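Local coordinates for dihydrodipicolinate synthase (PDB 3D0C), which probably catalyses the formation of 4-hydroxy-tetrahydrodipicolinate, a pyruvate-dependent step of lysine biosynthesis, at residues E266-L271 with L293-L297; N38-L42 with V216-P220; I120-A125 with D146-S150. The protein carries 1 engineered substitution. All blocks are in the same frame, centred on the assembly; numbering follows the deposited sequence.

In the fold
From the N terminus, contact 2 opens first, on helix 32-44. It does not close until 216-220, after the last strand of the barrel, so it spans nearly the whole barrel. Contact 3 opens and closes within that span. It ties the start of helix 122-135 to the loop after the next strand, 140-144. Contact 1 comes last and follows in series, joining helix 260-270 to the C-terminal helix 287-303. No pair crosses along the chain. Contacts 1 and 2 touch directly: L271 and M268 pack on V218, and L297 packs on F219. Contact 3 lies across the chain's centre from both, with its own centre about 34 Å from that of contact 2.

Contact 1: E266-L271 with L293-L297; sequences EAMEQL and LEELL
The carboxylate of E266, whose CB rests on L293 CD2 at 4.0 Å, is gripped by two groups. OE1 forms a salt bridge with R290, on the same helix as L293, and OE2 accepts a hydrogen bond from L285 N. Across 266-271 and 293-297 themselves there is no hydrogen bond, and the contact is packing. Q270 and L297 carry the largest shares. CG of Q270 is anti to the carbonyl carbon (chi1 -79°) and the chain then runs extended, which carries the amide over to the other helix. There the Q270 and E294 side chains cross at about a right angle, with Q270 OE1 3.5 Å from E294 CG. L297 CD1 comes up to the same OE1, also at 3.5 Å. Q270 NE2 is 3.8 Å from L293 CD2. On the buried side, A267 CB meets L293 CD2 at 4.2 Å. At the more open end, just past helix 260-270, L271 CD2 meets L297 CD1. The short helical segments cross at -52° and come no closer than 10.7 Å between axes, so side chains bridge the distance. Helix 235-257 packs alongside both, with F248 on A267 and L296, L251 on L293, and P247 on L296.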
loop_
_atom_site.group_PDB
_atom_site.type_symbol
_atom_site.label_atom_id
_atom_site.label_comp_id
_atom_site.label_asym_id
_atom_site.label_seq_id
_atom_site.Cartn_x
_atom_site.Cartn_y
_atom_site.Cartn_z
ATOM N N GLU A 266 6.358 5.538 -22.135
ATOM C CA GLU A 266 7.410 6.070 -22.981
ATOM C C GLU A 266 7.502 5.236 -24.251
ATOM O O GLU A 266 7.782 5.763 -25.327
ATOM C CB GLU A 266 8.745 6.105 -22.234
ATOM C CG GLU A 266 8.802 7.230 -21.218
ATOM C CD GLU A 266 10.211 7.713 -20.939
ATOM O OE1 GLU A 266 11.061 7.643 -21.854
ATOM O OE2 GLU A 266 10.462 8.187 -19.811
ATOM N N ALA A 267 7.239 3.938 -24.133
ATOM C CA ALA A 267 7.278 3.047 -25.290
ATOM C C ALA A 267 6.169 3.422 -26.265
ATOM O O ALA A 267 6.392 3.500 -27.475
ATOM C CB ALA A 267 7.111 1.585 -24.849
HETATM N N MSE A 268 4.971 3.647 -25.732
HETATM C CA MSE A 268 3.830 4.024 -26.557
HETATM C C MSE A 268 4.129 5.326 -27.298
HETATM O O MSE A 268 3.919 5.418 -28.508
HETATM C CB MSE A 268 2.574 4.188 -25.693
HETATM C CG MSE A 268 2.034 2.876 -25.133
HETATM SE SE MSE A 268 0.500 3.099 -23.960
HETATM C CE MSE A 268 -0.837 3.490 -25.300
ATOM N N GLU A 269 4.625 6.324 -26.571
ATOM C CA GLU A 269 4.954 7.609 -27.181
ATOM C C GLU A 269 5.956 7.428 -28.313
ATOM O O GLU A 269 5.782 7.992 -29.388
ATOM C CB GLU A 269 5.525 8.575 -26.141
ATOM C CG GLU A 269 4.492 9.172 -25.197
ATOM C CD GLU A 269 3.453 10.016 -25.919
ATOM O OE1 GLU A 269 3.840 10.825 -26.788
ATOM O OE2 GLU A 269 2.248 9.883 -25.613
ATOM N N GLN A 270 7.006 6.646 -28.067
ATOM C CA GLN A 270 8.020 6.393 -29.084
ATOM C C GLN A 270 7.396 5.755 -30.322
ATOM O O GLN A 270 7.937 5.862 -31.423
ATOM C CB GLN A 270 9.123 5.483 -28.532
ATOM C CG GLN A 270 10.135 6.194 -27.649
ATOM C CD GLN A 270 11.278 5.287 -27.230
ATOM O OE1 GLN A 270 11.867 4.591 -28.057
ATOM N NE2 GLN A 270 11.604 5.296 -25.940
ATOM N N LEU A 271 6.258 5.093 -30.134
ATOM C CA LEU A 271 5.554 4.453 -31.240
ATOM C C LEU A 271 4.459 5.368 -31.777
ATOM O O LEU A 271 3.674 4.973 -32.636
ATOM C CB LEU A 271 4.939 3.120 -30.800
ATOM C CG LEU A 271 5.887 1.961 -30.465
ATOM C CD1 LEU A 271 5.064 0.689 -30.280
ATOM C CD2 LEU A 271 6.904 1.759 -31.579
ATOM N N LEU A 293 15.452 1.220 -23.465
ATOM C CA LEU A 293 14.142 0.996 -24.055
ATOM C C LEU A 293 14.176 1.276 -25.554
ATOM O O LEU A 293 13.635 0.509 -26.357
ATOM C CB LEU A 293 13.101 1.894 -23.383
ATOM C CG LEU A 293 11.693 1.827 -23.977
ATOM C CD1 LEU A 293 11.170 0.395 -23.954
ATOM C CD2 LEU A 293 10.781 2.741 -23.189
ATOM N N GLU A 294 14.812 2.384 -25.926
ATOM C CA GLU A 294 14.910 2.760 -27.333
ATOM C C GLU A 294 15.604 1.656 -28.134
ATOM O O GLU A 294 15.185 1.327 -29.246
ATOM C CB GLU A 294 15.668 4.088 -27.477
ATOM C CG GLU A 294 15.019 5.259 -26.735
ATOM C CD GLU A 294 15.798 6.560 -26.875
ATOM O OE1 GLU A 294 17.009 6.507 -27.189
ATOM O OE2 GLU A 294 15.202 7.639 -26.659
ATOM N N GLU A 295 16.657 1.085 -27.562
ATOM C CA GLU A 295 17.396 0.016 -28.226
ATOM C C GLU A 295 16.541 -1.242 -28.378
ATOM O O GLU A 295 16.623 -1.932 -29.396
ATOM C CB GLU A 295 18.659 -0.327 -27.438
ATOM C CG GLU A 295 19.591 0.855 -27.202
ATOM C CD GLU A 295 20.910 0.443 -26.568
ATOM O OE1 GLU A 295 20.886 -0.151 -25.467
ATOM O OE2 GLU A 295 21.971 0.713 -27.172
ATOM N N LEU A 296 15.736 -1.550 -27.360
ATOM C CA LEU A 296 14.871 -2.722 -27.422
ATOM C C LEU A 296 13.872 -2.554 -28.558
ATOM O O LEU A 296 13.624 -3.488 -29.322
ATOM C CB LEU A 296 14.115 -2.919 -26.099
ATOM C CG LEU A 296 12.995 -3.970 -26.113
ATOM C CD1 LEU A 296 13.535 -5.315 -26.577
ATOM C CD2 LEU A 296 12.399 -4.091 -24.715
ATOM N N LEU A 297 13.294 -1.362 -28.674
ATOM C CA LEU A 297 12.332 -1.126 -29.737
ATOM C C LEU A 297 13.018 -1.216 -31.102
ATOM O O LEU A 297 12.419 -1.686 -32.074
ATOM C CB LEU A 297 11.659 0.244 -29.568
ATOM C CG LEU A 297 10.792 0.434 -28.312
ATOM C CD1 LEU A 297 9.931 1.677 -28.488
ATOM C CD2 LEU A 297 9.898 -0.784 -28.084
#

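Contact 2: N38-L42 with V216-P220; sequences NVEFL and VNVFP
The ring of F41 meets the carbonyl of V216 at its edge: V216 O lies near the ring plane, 3.4 Å from F41 CE2. The other neighbours in 216-220 approach the ring obliquely. N217 O is 3.5 Å from CE2, and P220 CD is 3.7 Å from CZ. The F41 and P220 side chains cross at about a right angle. F41 CG is anti to the backbone N (chi1 178°), which carries the ring from helix 32-44 to the 216-220 loop. An alanine at F41 would remove the ring and would probably leave a gap beside P220 and the carbonyls of V216 and N217. L42, one residue on in the helix, packs on the same loop. Its CD2 lies 3.5 Å from V216 O and 3.9 Å from V216 CG2, while its CD1 sits 3.6 Å from N217 OD1. The N217 amide is held by its ND2, which donates to G214 O and I18 O. M268 of helix 260-270 packs on N38 and N217, and I50 of strand 49-50 lies against L42. In this TIM barrel the contact joins the helix after the first strand to the loop after the eighth, beside the place where the sheet closes. That loop is at the C-terminal end of the strands, where TIM barrels carry their active sites. The N217 side chain is about 4 Å from that of T56, a predicted pyruvate-binding residue.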
loop_
_atom_site.group_PDB
_atom_site.type_symbol
_atom_site.label_atom_id
_atom_site.label_comp_id
_atom_site.label_asym_id
_atom_site.label_seq_id
_atom_site.Cartn_x
_atom_site.Cartn_y
_atom_site.Cartn_z
ATOM N N ASN A 38 -6.821 4.301 -26.078
ATOM C CA ASN A 38 -6.065 3.157 -25.591
ATOM C C ASN A 38 -7.001 1.955 -25.502
ATOM O O ASN A 38 -6.624 0.830 -25.839
ATOM C CB ASN A 38 -5.454 3.454 -24.221
ATOM C CG ASN A 38 -4.791 2.237 -23.611
ATOM O OD1 ASN A 38 -3.919 1.619 -24.223
ATOM N ND2 ASN A 38 -5.206 1.882 -22.402
ATOM N N VAL A 39 -8.228 2.206 -25.053
ATOM C CA VAL A 39 -9.242 1.165 -24.928
ATOM C C VAL A 39 -9.589 0.613 -26.316
ATOM O O VAL A 39 -9.720 -0.599 -26.496
ATOM C CB VAL A 39 -10.520 1.726 -24.244
ATOM C CG1 VAL A 39 -11.629 0.681 -24.234
ATOM C CG2 VAL A 39 -10.191 2.148 -22.814
ATOM N N GLU A 40 -9.731 1.505 -27.295
ATOM C CA GLU A 40 -10.045 1.093 -28.666
ATOM C C GLU A 40 -8.902 0.249 -29.227
ATOM O O GLU A 40 -9.125 -0.762 -29.891
ATOM C CB GLU A 40 -10.250 2.318 -29.570
ATOM C CG GLU A 40 -11.594 3.017 -29.420
ATOM C CD GLU A 40 -12.773 2.072 -29.578
ATOM O OE1 GLU A 40 -12.672 1.111 -30.369
ATOM O OE2 GLU A 40 -13.808 2.300 -28.919
ATOM N N PHE A 41 -7.677 0.686 -28.954
ATOM C CA PHE A 41 -6.477 -0.004 -29.408
ATOM C C PHE A 41 -6.474 -1.441 -28.907
ATOM O O PHE A 41 -6.185 -2.370 -29.663
ATOM C CB PHE A 41 -5.233 0.716 -28.884
ATOM C CG PHE A 41 -3.941 0.048 -29.251
ATOM C CD1 PHE A 41 -3.348 0.276 -30.491
ATOM C CD2 PHE A 41 -3.310 -0.811 -28.356
ATOM C CE1 PHE A 41 -2.144 -0.342 -30.833
ATOM C CE2 PHE A 41 -2.107 -1.434 -28.686
ATOM C CZ PHE A 41 -1.521 -1.199 -29.927
ATOM N N LEU A 42 -6.779 -1.610 -27.624
ATOM C CA LEU A 42 -6.820 -2.927 -27.007
ATOM C C LEU A 42 -7.911 -3.800 -27.629
ATOM O O LEU A 42 -7.684 -4.970 -27.938
ATOM C CB LEU A 42 -7.053 -2.786 -25.500
ATOM C CG LEU A 42 -5.897 -2.174 -24.700
ATOM C CD1 LEU A 42 -6.365 -1.812 -23.294
ATOM C CD2 LEU A 42 -4.736 -3.167 -24.650
ATOM N N VAL A 216 0.342 -5.553 -23.872
ATOM C CA VAL A 216 -0.716 -5.445 -24.866
ATOM C C VAL A 216 -1.064 -3.997 -25.232
ATOM O O VAL A 216 -1.726 -3.763 -26.242
ATOM C CB VAL A 216 -1.999 -6.173 -24.405
ATOM C CG1 VAL A 216 -1.804 -7.684 -24.499
ATOM C CG2 VAL A 216 -2.352 -5.769 -22.983
ATOM N N ASN A 217 -0.623 -3.030 -24.423
ATOM C CA ASN A 217 -0.895 -1.611 -24.701
ATOM C C ASN A 217 0.071 -1.080 -25.755
ATOM O O ASN A 217 -0.102 0.033 -26.265
ATOM C CB ASN A 217 -0.724 -0.749 -23.436
ATOM C CG ASN A 217 -1.786 -1.015 -22.386
ATOM O OD1 ASN A 217 -2.964 -0.703 -22.579
ATOM N ND2 ASN A 217 -1.372 -1.593 -21.261
ATOM N N VAL A 218 1.084 -1.878 -26.084
ATOM C CA VAL A 218 2.101 -1.456 -27.039
ATOM C C VAL A 218 2.313 -2.439 -28.186
ATOM O O VAL A 218 2.310 -2.048 -29.356
ATOM C CB VAL A 218 3.441 -1.263 -26.321
ATOM C CG1 VAL A 218 4.403 -0.488 -27.205
ATOM C CG2 VAL A 218 3.216 -0.559 -25.001
ATOM N N PHE A 219 2.512 -3.709 -27.845
ATOM C CA PHE A 219 2.732 -4.759 -28.838
ATOM C C PHE A 219 1.821 -5.945 -28.546
ATOM O O PHE A 219 2.290 -7.040 -28.239
ATOM C CB PHE A 219 4.196 -5.226 -28.801
ATOM C CG PHE A 219 5.159 -4.258 -29.419
ATOM C CD1 PHE A 219 5.220 -4.100 -30.801
ATOM C CD2 PHE A 219 6.007 -3.500 -28.622
ATOM C CE1 PHE A 219 6.113 -3.199 -31.378
ATOM C CE2 PHE A 219 6.902 -2.596 -29.188
ATOM C CZ PHE A 219 6.956 -2.446 -30.569
ATOM N N PRO A 220 0.499 -5.747 -28.647
ATOM C CA PRO A 220 -0.447 -6.834 -28.378
ATOM C C PRO A 220 -0.215 -8.112 -29.190
ATOM O O PRO A 220 -0.502 -9.214 -28.711
ATOM C CB PRO A 220 -1.797 -6.196 -28.690
ATOM C CG PRO A 220 -1.459 -5.239 -29.790
ATOM C CD PRO A 220 -0.189 -4.597 -29.261
#

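Contact 3: I120-A125 with D146-S150; sequences ITDAGA and DAHLS
D122 reaches from the first turn of its helix to the backbone of S150, and this is the firm polar link of the contact. S150 N donates to D122 OD1 at 2.8 Å in a nearly straight bond (172°). The N-H comes from the syn side, tilted 35° out of the carboxylate plane. Beside it lies the tight, apolar part, built round the buried L149. CG of L149 is anti to the carbonyl carbon (chi1 -68°), which turns the branched end back toward 120-125. L149 CD1 meets I120 CD1 at 3.8 Å, the two side chains crossing at about a right angle, and it also touches A125 CB. L149 CD2 packs against the backbone of T121 and lies 3.5 Å from D122 OD1. The looser part is at the rim, round the D122 carboxylate and H148, where a water sits. This water donates to D122 OD2 at 2.9 Å and to H148 O at 2.7 Å, bridging D122 and the H148 carbonyl. Being at a helix start, the D122 carboxylate probably also gains from the helix dipole. Each segment is shaped by its own bonds. T121 is the N-cap, with OG1 accepting from G124 N. D146 OD1 accepts from H148 N in an Asx turn, within a type I turn that ends at L149. D146 OD2 lies 3.8 Å from I120 CG2. The second subunit adds cover: its P281 packs on I120 and its N283 on T121. The contact joins the start of helix 122-135 to the loop between strand 140-144 and helix 152-157. S150 OG caps D152 N at the start of that helix, and R175 of helix 173-182 binds the carbonyls of A147 and L149.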
loop_
_atom_site.group_PDB
_atom_site.type_symbol
_atom_site.label_atom_id
_atom_site.label_comp_id
_atom_site.label_asym_id
_atom_site.label_seq_id
_atom_site.Cartn_x
_atom_site.Cartn_y
_atom_site.Cartn_z
ATOM N N ILE A 120 -1.776 -7.128 8.210
ATOM C CA ILE A 120 -2.800 -8.049 7.744
ATOM C C ILE A 120 -2.462 -9.465 8.212
ATOM O O ILE A 120 -1.286 -9.814 8.347
ATOM C CB ILE A 120 -2.901 -7.982 6.182
ATOM C CG1 ILE A 120 -4.027 -8.879 5.671
ATOM C CG2 ILE A 120 -1.573 -8.387 5.547
ATOM C CD1 ILE A 120 -4.343 -8.658 4.200
ATOM N N THR A 121 -3.496 -10.255 8.506
ATOM C CA THR A 121 -3.330 -11.641 8.940
ATOM C C THR A 121 -4.216 -12.507 8.050
ATOM O O THR A 121 -5.134 -11.999 7.407
ATOM C CB THR A 121 -3.765 -11.858 10.417
ATOM O OG1 THR A 121 -5.185 -11.676 10.538
ATOM C CG2 THR A 121 -3.058 -10.863 11.338
ATOM N N ASP A 122 -3.943 -13.807 8.010
ATOM C CA ASP A 122 -4.739 -14.722 7.195
ATOM C C ASP A 122 -6.225 -14.622 7.545
ATOM O O ASP A 122 -7.069 -14.442 6.674
ATOM C CB ASP A 122 -4.288 -16.177 7.397
ATOM C CG ASP A 122 -2.865 -16.429 6.918
ATOM O OD1 ASP A 122 -2.464 -15.829 5.902
ATOM O OD2 ASP A 122 -2.152 -17.245 7.544
ATOM N N ALA A 123 -6.538 -14.756 8.826
ATOM C CA ALA A 123 -7.926 -14.699 9.282
ATOM C C ALA A 123 -8.611 -13.362 8.989
ATOM O O ALA A 123 -9.792 -13.322 8.639
ATOM C CB ALA A 123 -7.990 -15.007 10.778
ATOM N N GLY A 124 -7.871 -12.267 9.137
ATOM C CA GLY A 124 -8.433 -10.953 8.872
ATOM C C GLY A 124 -8.603 -10.725 7.379
ATOM O O GLY A 124 -9.538 -10.043 6.939
ATOM N N ALA A 125 -7.691 -11.294 6.597
ATOM C CA ALA A 125 -7.746 -11.167 5.146
ATOM C C ALA A 125 -9.017 -11.856 4.656
ATOM O O ALA A 125 -9.730 -11.329 3.803
ATOM C CB ALA A 125 -6.517 -11.820 4.511
ATOM N N ASP A 146 0.805 -11.184 -1.785
ATOM C CA ASP A 146 1.528 -11.128 -0.510
ATOM C C ASP A 146 1.985 -12.527 -0.111
ATOM O O ASP A 146 1.186 -13.322 0.373
ATOM C CB ASP A 146 0.597 -10.558 0.574
ATOM C CG ASP A 146 1.302 -10.304 1.911
ATOM O OD1 ASP A 146 2.417 -10.822 2.143
ATOM O OD2 ASP A 146 0.713 -9.587 2.748
ATOM N N ALA A 147 3.265 -12.824 -0.312
ATOM C CA ALA A 147 3.794 -14.140 0.031
ATOM C C ALA A 147 3.663 -14.466 1.522
ATOM O O ALA A 147 3.713 -15.634 1.910
ATOM C CB ALA A 147 5.262 -14.247 -0.403
ATOM N N HIS A 148 3.484 -13.438 2.352
ATOM C CA HIS A 148 3.359 -13.627 3.797
ATOM C C HIS A 148 2.001 -14.172 4.213
ATOM O O HIS A 148 1.815 -14.584 5.361
ATOM C CB HIS A 148 3.636 -12.311 4.525
ATOM C CG HIS A 148 5.063 -11.876 4.445
ATOM N ND1 HIS A 148 6.068 -12.496 5.156
ATOM C CD2 HIS A 148 5.663 -10.912 3.707
ATOM C CE1 HIS A 148 7.226 -11.934 4.858
ATOM N NE2 HIS A 148 7.009 -10.971 3.981
ATOM N N LEU A 149 1.049 -14.162 3.286
ATOM C CA LEU A 149 -0.278 -14.691 3.562
ATOM C C LEU A 149 -0.323 -16.119 3.044
ATOM O O LEU A 149 0.300 -16.446 2.033
ATOM C CB LEU A 149 -1.357 -13.861 2.871
ATOM C CG LEU A 149 -1.529 -12.443 3.412
ATOM C CD1 LEU A 149 -2.668 -11.752 2.672
ATOM C CD2 LEU A 149 -1.801 -12.504 4.919
ATOM N N SER A 150 -1.064 -16.966 3.741
ATOM C CA SER A 150 -1.176 -18.356 3.353
ATOM C C SER A 150 -2.131 -18.574 2.191
ATOM O O SER A 150 -3.160 -17.888 2.063
ATOM C CB SER A 150 -1.642 -19.181 4.555
ATOM O OG SER A 150 -1.923 -20.517 4.183
HETATM O O HOH W 1 0.514 -16.476 6.713
#